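Local coordinates for GCN5-related N-acetyltransferase (Ralstonia eutropha JMP134, PDB 2Q0Y), which probably transfers an acyl group, most likely acetyl from acetyl-coenzyme A, to an acceptor substrate, as a member of the GNAT acetyltransferase family, at residues A[69-74]-A[89-94]; A[104-109]-A[137-142]. One frame throughout, in Å; residues are numbered along the deposited sequence.

How the interactions relate
The two contacts illustrate how a GNAT domain builds outward from its central sheet. Interaction 1 pairs strands 63-74 and 86-95 close to the centre of the chain; the next element in the chain, after a short loop, is helix 104-118, whose first turns meet segment 137-142 in interaction 2. Their centres are 14 Å apart, yet they touch: Ile90 CD1 lies 3.8 Å from Trp141 CZ2, and Leu93 packs on both Leu108 and Met109. Interaction 1 is complete in the sequence before interaction 2 begins. Strand, helix and the chain beyond helix 133-138 thus share one apolar layer, and both contacts reach the second subunit of the dimer.

Interaction 1 (A[69-74]-A[89-94]); sequences GLMVIE and YILNLY
The Tyr89 ring meets the selenium of Met71 (a selenomethionine) at its edge, near the ring plane, with SE 4.4 Å from CD2. It also meets the ring of Trp75 of the second subunit, planes about 55° apart, and the Tyr89 hydroxyl is hydrogen-bonded to His127 ND1, a magnesium-site residue. With CG anti to the backbone N (chi1 -175°), the ring leads away from strand 63-74, leaving CB to meet Ile73 CG2 at 4.2 Å. On the same sheet face, Leu91 CD2 lies 4.0 Å from Met71 CG and 3.7 Å from Gly69 O.

The hairpin is antiparallel. Met71 and Tyr89 form one hydrogen-bonded pair, Met71 N giving to Tyr89 O at 2.9 Å. Gly69 and Leu91 form another: Gly69 N to Leu91 O is short, 2.7 Å, but bent to 138° at the hydrogen. Between them sits the non-hydrogen-bonded pair Leu70-Ile90. Past Leu91 the register shifts by one, Tyr94 bonding to Gly67, and Asn92 takes positive phi, consistent with the GNAT beta bulge before the coenzyme-binding helix, where Leu93 N hydrogen-bonds an unidentified ligand.

Both strands are interior to the sheet: Leu70 bonds through its backbone to Phe54 of strand 54-60, and Ile90 to Val125 of strand 123-127. Leu70 and Ile90 face helix 104-118, while Met71 and Leu91 face helices 30-50 and 12-25.

Interaction 2 (A[104-109]-A[137-142]); sequences IGQALM and ARMGWS. With EDO (1,2-ethanediol), chain F.
Two selenomethionines and a tryptophan join these segments without a single hydrogen bond between them, and the methyl of Met109 comes remarkably close to the indole of Trp141. Met109 CE lies 3.3 Å from Trp141 NE1, meeting the ring obliquely. Chi2 and chi3 of Met109, both near -70°, fold the chain back and carry CE to the NE1-CE2-CZ2 side of the indole.

Met139 packs against the helix beside Met109. Its SE and CE lie side by side against Met109 CB, each 3.6 Å away, and SE also lies 4.0 Å from Gln106 CG. An extended Gln106 brings OE1 near the guanidinium edge of Arg138, close to its plane, but NH1 is 3.8 Å off; Arg138 also has a second conformer, so this polar approach is doubtful.

Met139 and Trp141 are presented by a Schellman motif that ends helix 133-138: Gly140, at positive phi, gives its N-H to Ala137 O at 3.0 Å, and Trp141 N bonds to Tyr136 O. Where helix 104-118 begins, Gly105 N binds O1 of an ethanediol, probably from the crystallisation liquor, at 2.6 Å. In GNAT enzymes this helix start belongs to the RxxGxG/A motif that holds the coenzyme A pyrophosphate, so the diol may mark the place of the pyrophosphate, as in relatives.

Trp141 NE1 gives its hydrogen to Glu113 OE2, farther along the same helix. The indole's polar need is thus met beside the contact, and what joins the segments is dispersion between thioether (selenium in these crystals), methyl and aromatic groups, with little directional demand.

Interaction 1 (A[69-74]-A[89-94])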
# COMPACT_ATOMS: atom_id res chain seq x y z
N GLY A 69 -14.20 5.29 -3.82
CA GLY A 69 -13.67 4.15 -4.57
C GLY A 69 -13.17 3.08 -3.62
O GLY A 69 -12.69 3.39 -2.53
N LEU A 70 -13.23 1.82 -4.06
CA LEU A 70 -12.69 0.71 -3.29
C LEU A 70 -12.12 -0.37 -4.19
O LEU A 70 -12.61 -0.61 -5.29
CB LEU A 70 -13.74 0.14 -2.33
CG LEU A 70 -14.97 -0.59 -2.83
CD1 LEU A 70 -14.76 -2.12 -2.99
CD2 LEU A 70 -16.16 -0.34 -1.86
N MSE A 71 -11.06 -0.99 -3.69
CA MSE A 71 -10.38 -2.07 -4.37
C MSE A 71 -10.02 -3.11 -3.33
O MSE A 71 -9.98 -2.82 -2.14
CB MSE A 71 -9.10 -1.55 -5.02
CG MSE A 71 -9.32 -0.38 -5.96
SE MSE A 71 -7.62 0.30 -6.57
CE MSE A 71 -7.39 -0.99 -7.71
N VAL A 72 -9.81 -4.33 -3.79
CA VAL A 72 -9.23 -5.38 -2.96
C VAL A 72 -7.92 -5.70 -3.65
O VAL A 72 -7.91 -6.22 -4.78
CB VAL A 72 -10.15 -6.60 -2.87
CG1 VAL A 72 -9.50 -7.71 -2.05
CG2 VAL A 72 -11.48 -6.21 -2.26
N ILE A 73 -6.81 -5.34 -3.02
CA ILE A 73 -5.51 -5.47 -3.64
C ILE A 73 -4.79 -6.71 -3.15
O ILE A 73 -4.96 -7.14 -2.01
CB ILE A 73 -4.66 -4.22 -3.44
CG1 ILE A 73 -4.34 -3.98 -1.97
CG2 ILE A 73 -5.41 -3.00 -4.00
CD1 ILE A 73 -3.41 -2.80 -1.74
N GLU A 74 -3.98 -7.30 -4.04
CA GLU A 74 -3.13 -8.41 -3.66
C GLU A 74 -2.10 -7.94 -2.64
O GLU A 74 -1.55 -6.86 -2.77
CB GLU A 74 -2.43 -8.99 -4.89
CG GLU A 74 -3.37 -9.70 -5.83
CD GLU A 74 -2.63 -10.47 -6.92
OE1 GLU A 74 -1.40 -10.26 -7.08
OE2 GLU A 74 -3.29 -11.29 -7.61
N TYR A 89 -8.70 -1.52 0.03
CA TYR A 89 -8.12 -0.21 -0.20
C TYR A 89 -9.24 0.77 -0.56
O TYR A 89 -10.05 0.49 -1.44
CB TYR A 89 -7.04 -0.25 -1.31
CG TYR A 89 -6.36 1.10 -1.45
CD1 TYR A 89 -5.69 1.67 -0.36
CD2 TYR A 89 -6.37 1.80 -2.64
CE1 TYR A 89 -5.09 2.90 -0.45
CE2 TYR A 89 -5.75 3.05 -2.74
CZ TYR A 89 -5.12 3.60 -1.63
OH TYR A 89 -4.48 4.85 -1.66
N ILE A 90 -9.29 1.89 0.14
CA ILE A 90 -10.26 2.94 -0.10
C ILE A 90 -9.53 4.13 -0.69
O ILE A 90 -8.45 4.51 -0.22
CB ILE A 90 -11.01 3.34 1.21
CG1 ILE A 90 -11.78 2.14 1.75
CG2 ILE A 90 -11.93 4.55 0.98
CD1 ILE A 90 -12.47 2.37 3.06
N LEU A 91 -10.12 4.72 -1.72
CA LEU A 91 -9.52 5.86 -2.40
C LEU A 91 -10.58 6.76 -3.04
O LEU A 91 -11.74 6.36 -3.22
CB LEU A 91 -8.50 5.42 -3.46
CG LEU A 91 -8.99 4.74 -4.73
CD1 LEU A 91 -7.90 4.70 -5.79
CD2 LEU A 91 -9.54 3.34 -4.47
N ASN A 92 -10.15 7.98 -3.38
CA ASN A 92 -10.97 8.94 -4.11
C ASN A 92 -12.28 9.35 -3.44
O ASN A 92 -13.24 9.69 -4.13
CB ASN A 92 -11.27 8.43 -5.53
CG ASN A 92 -10.04 8.30 -6.38
OD1 ASN A 92 -9.07 9.03 -6.19
ND2 ASN A 92 -10.07 7.37 -7.32
N LEU A 93 -12.31 9.38 -2.11
CA LEU A 93 -13.46 9.97 -1.40
C LEU A 93 -13.46 11.47 -1.64
O LEU A 93 -12.51 12.18 -1.26
CB LEU A 93 -13.39 9.68 0.10
CG LEU A 93 -14.51 10.35 0.93
CD1 LEU A 93 -15.90 9.93 0.46
CD2 LEU A 93 -14.36 10.06 2.40
N TYR A 94 -14.54 11.95 -2.26
CA TYR A 94 -14.72 13.37 -2.51
C TYR A 94 -16.17 13.72 -2.24
O TYR A 94 -17.08 13.02 -2.70
CB TYR A 94 -14.36 13.76 -3.94
CG TYR A 94 -14.42 15.27 -4.13
CD1 TYR A 94 -13.43 16.10 -3.59
CD2 TYR A 94 -15.48 15.86 -4.81
CE1 TYR A 94 -13.49 17.47 -3.75
CE2 TYR A 94 -15.56 17.23 -4.96
CZ TYR A 94 -14.56 18.05 -4.42
OH TYR A 94 -14.65 19.41 -4.58

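Interaction 2 (A[104-109]-A[137-142])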
# COMPACT_ATOMS: atom_id res chain seq x y z
N ILE A 104 -22.26 12.92 4.68
CA ILE A 104 -22.05 12.17 3.44
C ILE A 104 -20.76 11.36 3.43
O ILE A 104 -20.77 10.19 3.02
CB ILE A 104 -22.13 13.09 2.20
CG1 ILE A 104 -23.56 13.62 2.09
CG2 ILE A 104 -21.73 12.35 0.91
CD1 ILE A 104 -23.72 14.71 1.07
N GLY A 105 -19.65 11.97 3.82
CA GLY A 105 -18.38 11.28 3.84
C GLY A 105 -18.42 10.06 4.76
O GLY A 105 -17.95 8.98 4.39
N GLN A 106 -18.98 10.22 5.94
CA GLN A 106 -19.11 9.09 6.86
C GLN A 106 -20.03 8.01 6.30
O GLN A 106 -19.74 6.81 6.42
CB GLN A 106 -19.59 9.58 8.22
CG GLN A 106 -19.77 8.45 9.22
CD GLN A 106 -19.93 8.93 10.64
OE1 GLN A 106 -20.10 10.12 10.90
NE2 GLN A 106 -19.86 8.00 11.59
N ALA A 107 -21.11 8.42 5.64
CA ALA A 107 -22.04 7.48 5.01
C ALA A 107 -21.37 6.65 3.91
O ALA A 107 -21.53 5.43 3.84
CB ALA A 107 -23.23 8.20 4.46
N LEU A 108 -20.59 7.31 3.05
CA LEU A 108 -19.83 6.61 2.02
C LEU A 108 -18.76 5.70 2.61
O LEU A 108 -18.57 4.58 2.15
CB LEU A 108 -19.21 7.60 1.03
CG LEU A 108 -20.20 8.29 0.09
CD1 LEU A 108 -19.53 9.37 -0.74
CD2 LEU A 108 -20.87 7.29 -0.81
N MSE A 109 -18.07 6.17 3.65
CA MSE A 109 -17.12 5.30 4.33
C MSE A 109 -17.81 4.07 4.91
O MSE A 109 -17.29 2.96 4.82
CB MSE A 109 -16.38 6.04 5.43
CG MSE A 109 -15.33 7.03 4.94
SE MSE A 109 -13.77 6.17 4.21
CE MSE A 109 -13.09 5.28 5.81
N ALA A 137 -10.22 8.83 12.00
CA ALA A 137 -9.84 8.50 13.36
C ALA A 137 -11.08 8.24 14.20
O ALA A 137 -11.11 7.28 14.97
CB ALA A 137 -9.02 9.60 13.96
N ARG A 138 -12.10 9.09 14.06
CA ARG A 138 -13.38 8.90 14.76
C ARG A 138 -14.00 7.55 14.42
O ARG A 138 -14.65 6.93 15.26
CB ARG A 138 -14.39 9.99 14.38
CG ARG A 138 -14.17 11.34 15.05
CD ARG A 138 -15.36 12.28 14.86
NE ARG A 138 -15.38 12.95 13.55
CZ ARG A 138 -16.31 12.79 12.61
NH1 ARG A 138 -17.35 11.97 12.77
NH2 ARG A 138 -16.19 13.47 11.47
N MSE A 139 -13.81 7.12 13.18
CA MSE A 139 -14.37 5.88 12.69
C MSE A 139 -13.47 4.66 12.94
O MSE A 139 -13.74 3.58 12.41
CB MSE A 139 -14.68 6.00 11.21
CG MSE A 139 -15.75 7.04 10.86
SE MSE A 139 -16.11 6.97 8.94
CE MSE A 139 -16.89 5.17 8.90
N GLY A 140 -12.42 4.83 13.74
CA GLY A 140 -11.62 3.70 14.21
C GLY A 140 -10.44 3.33 13.33
O GLY A 140 -9.88 2.22 13.45
N TRP A 141 -10.06 4.26 12.45
CA TRP A 141 -8.87 4.10 11.62
C TRP A 141 -7.64 4.58 12.41
O TRP A 141 -7.72 5.53 13.20
CB TRP A 141 -9.00 4.86 10.30
CG TRP A 141 -10.07 4.28 9.41
CD1 TRP A 141 -11.42 4.43 9.55
CD2 TRP A 141 -9.87 3.45 8.27
NE1 TRP A 141 -12.07 3.73 8.55
CE2 TRP A 141 -11.14 3.10 7.77
CE3 TRP A 141 -8.72 2.93 7.63
CZ2 TRP A 141 -11.30 2.29 6.64
CZ3 TRP A 141 -8.88 2.13 6.53
CH2 TRP A 141 -10.16 1.82 6.04
N SER A 142 -6.52 3.88 12.21
CA SER A 142 -5.26 4.20 12.89
C SER A 142 -4.16 4.49 11.88
O SER A 142 -4.08 3.82 10.86
CB SER A 142 -4.79 3.03 13.75
OG SER A 142 -5.74 2.68 14.74
C1 EDO F . -19.11 15.00 4.46
O1 EDO F . -19.83 14.11 5.29
C2 EDO F . -17.64 14.91 4.75
O2 EDO F . -16.95 15.79 3.87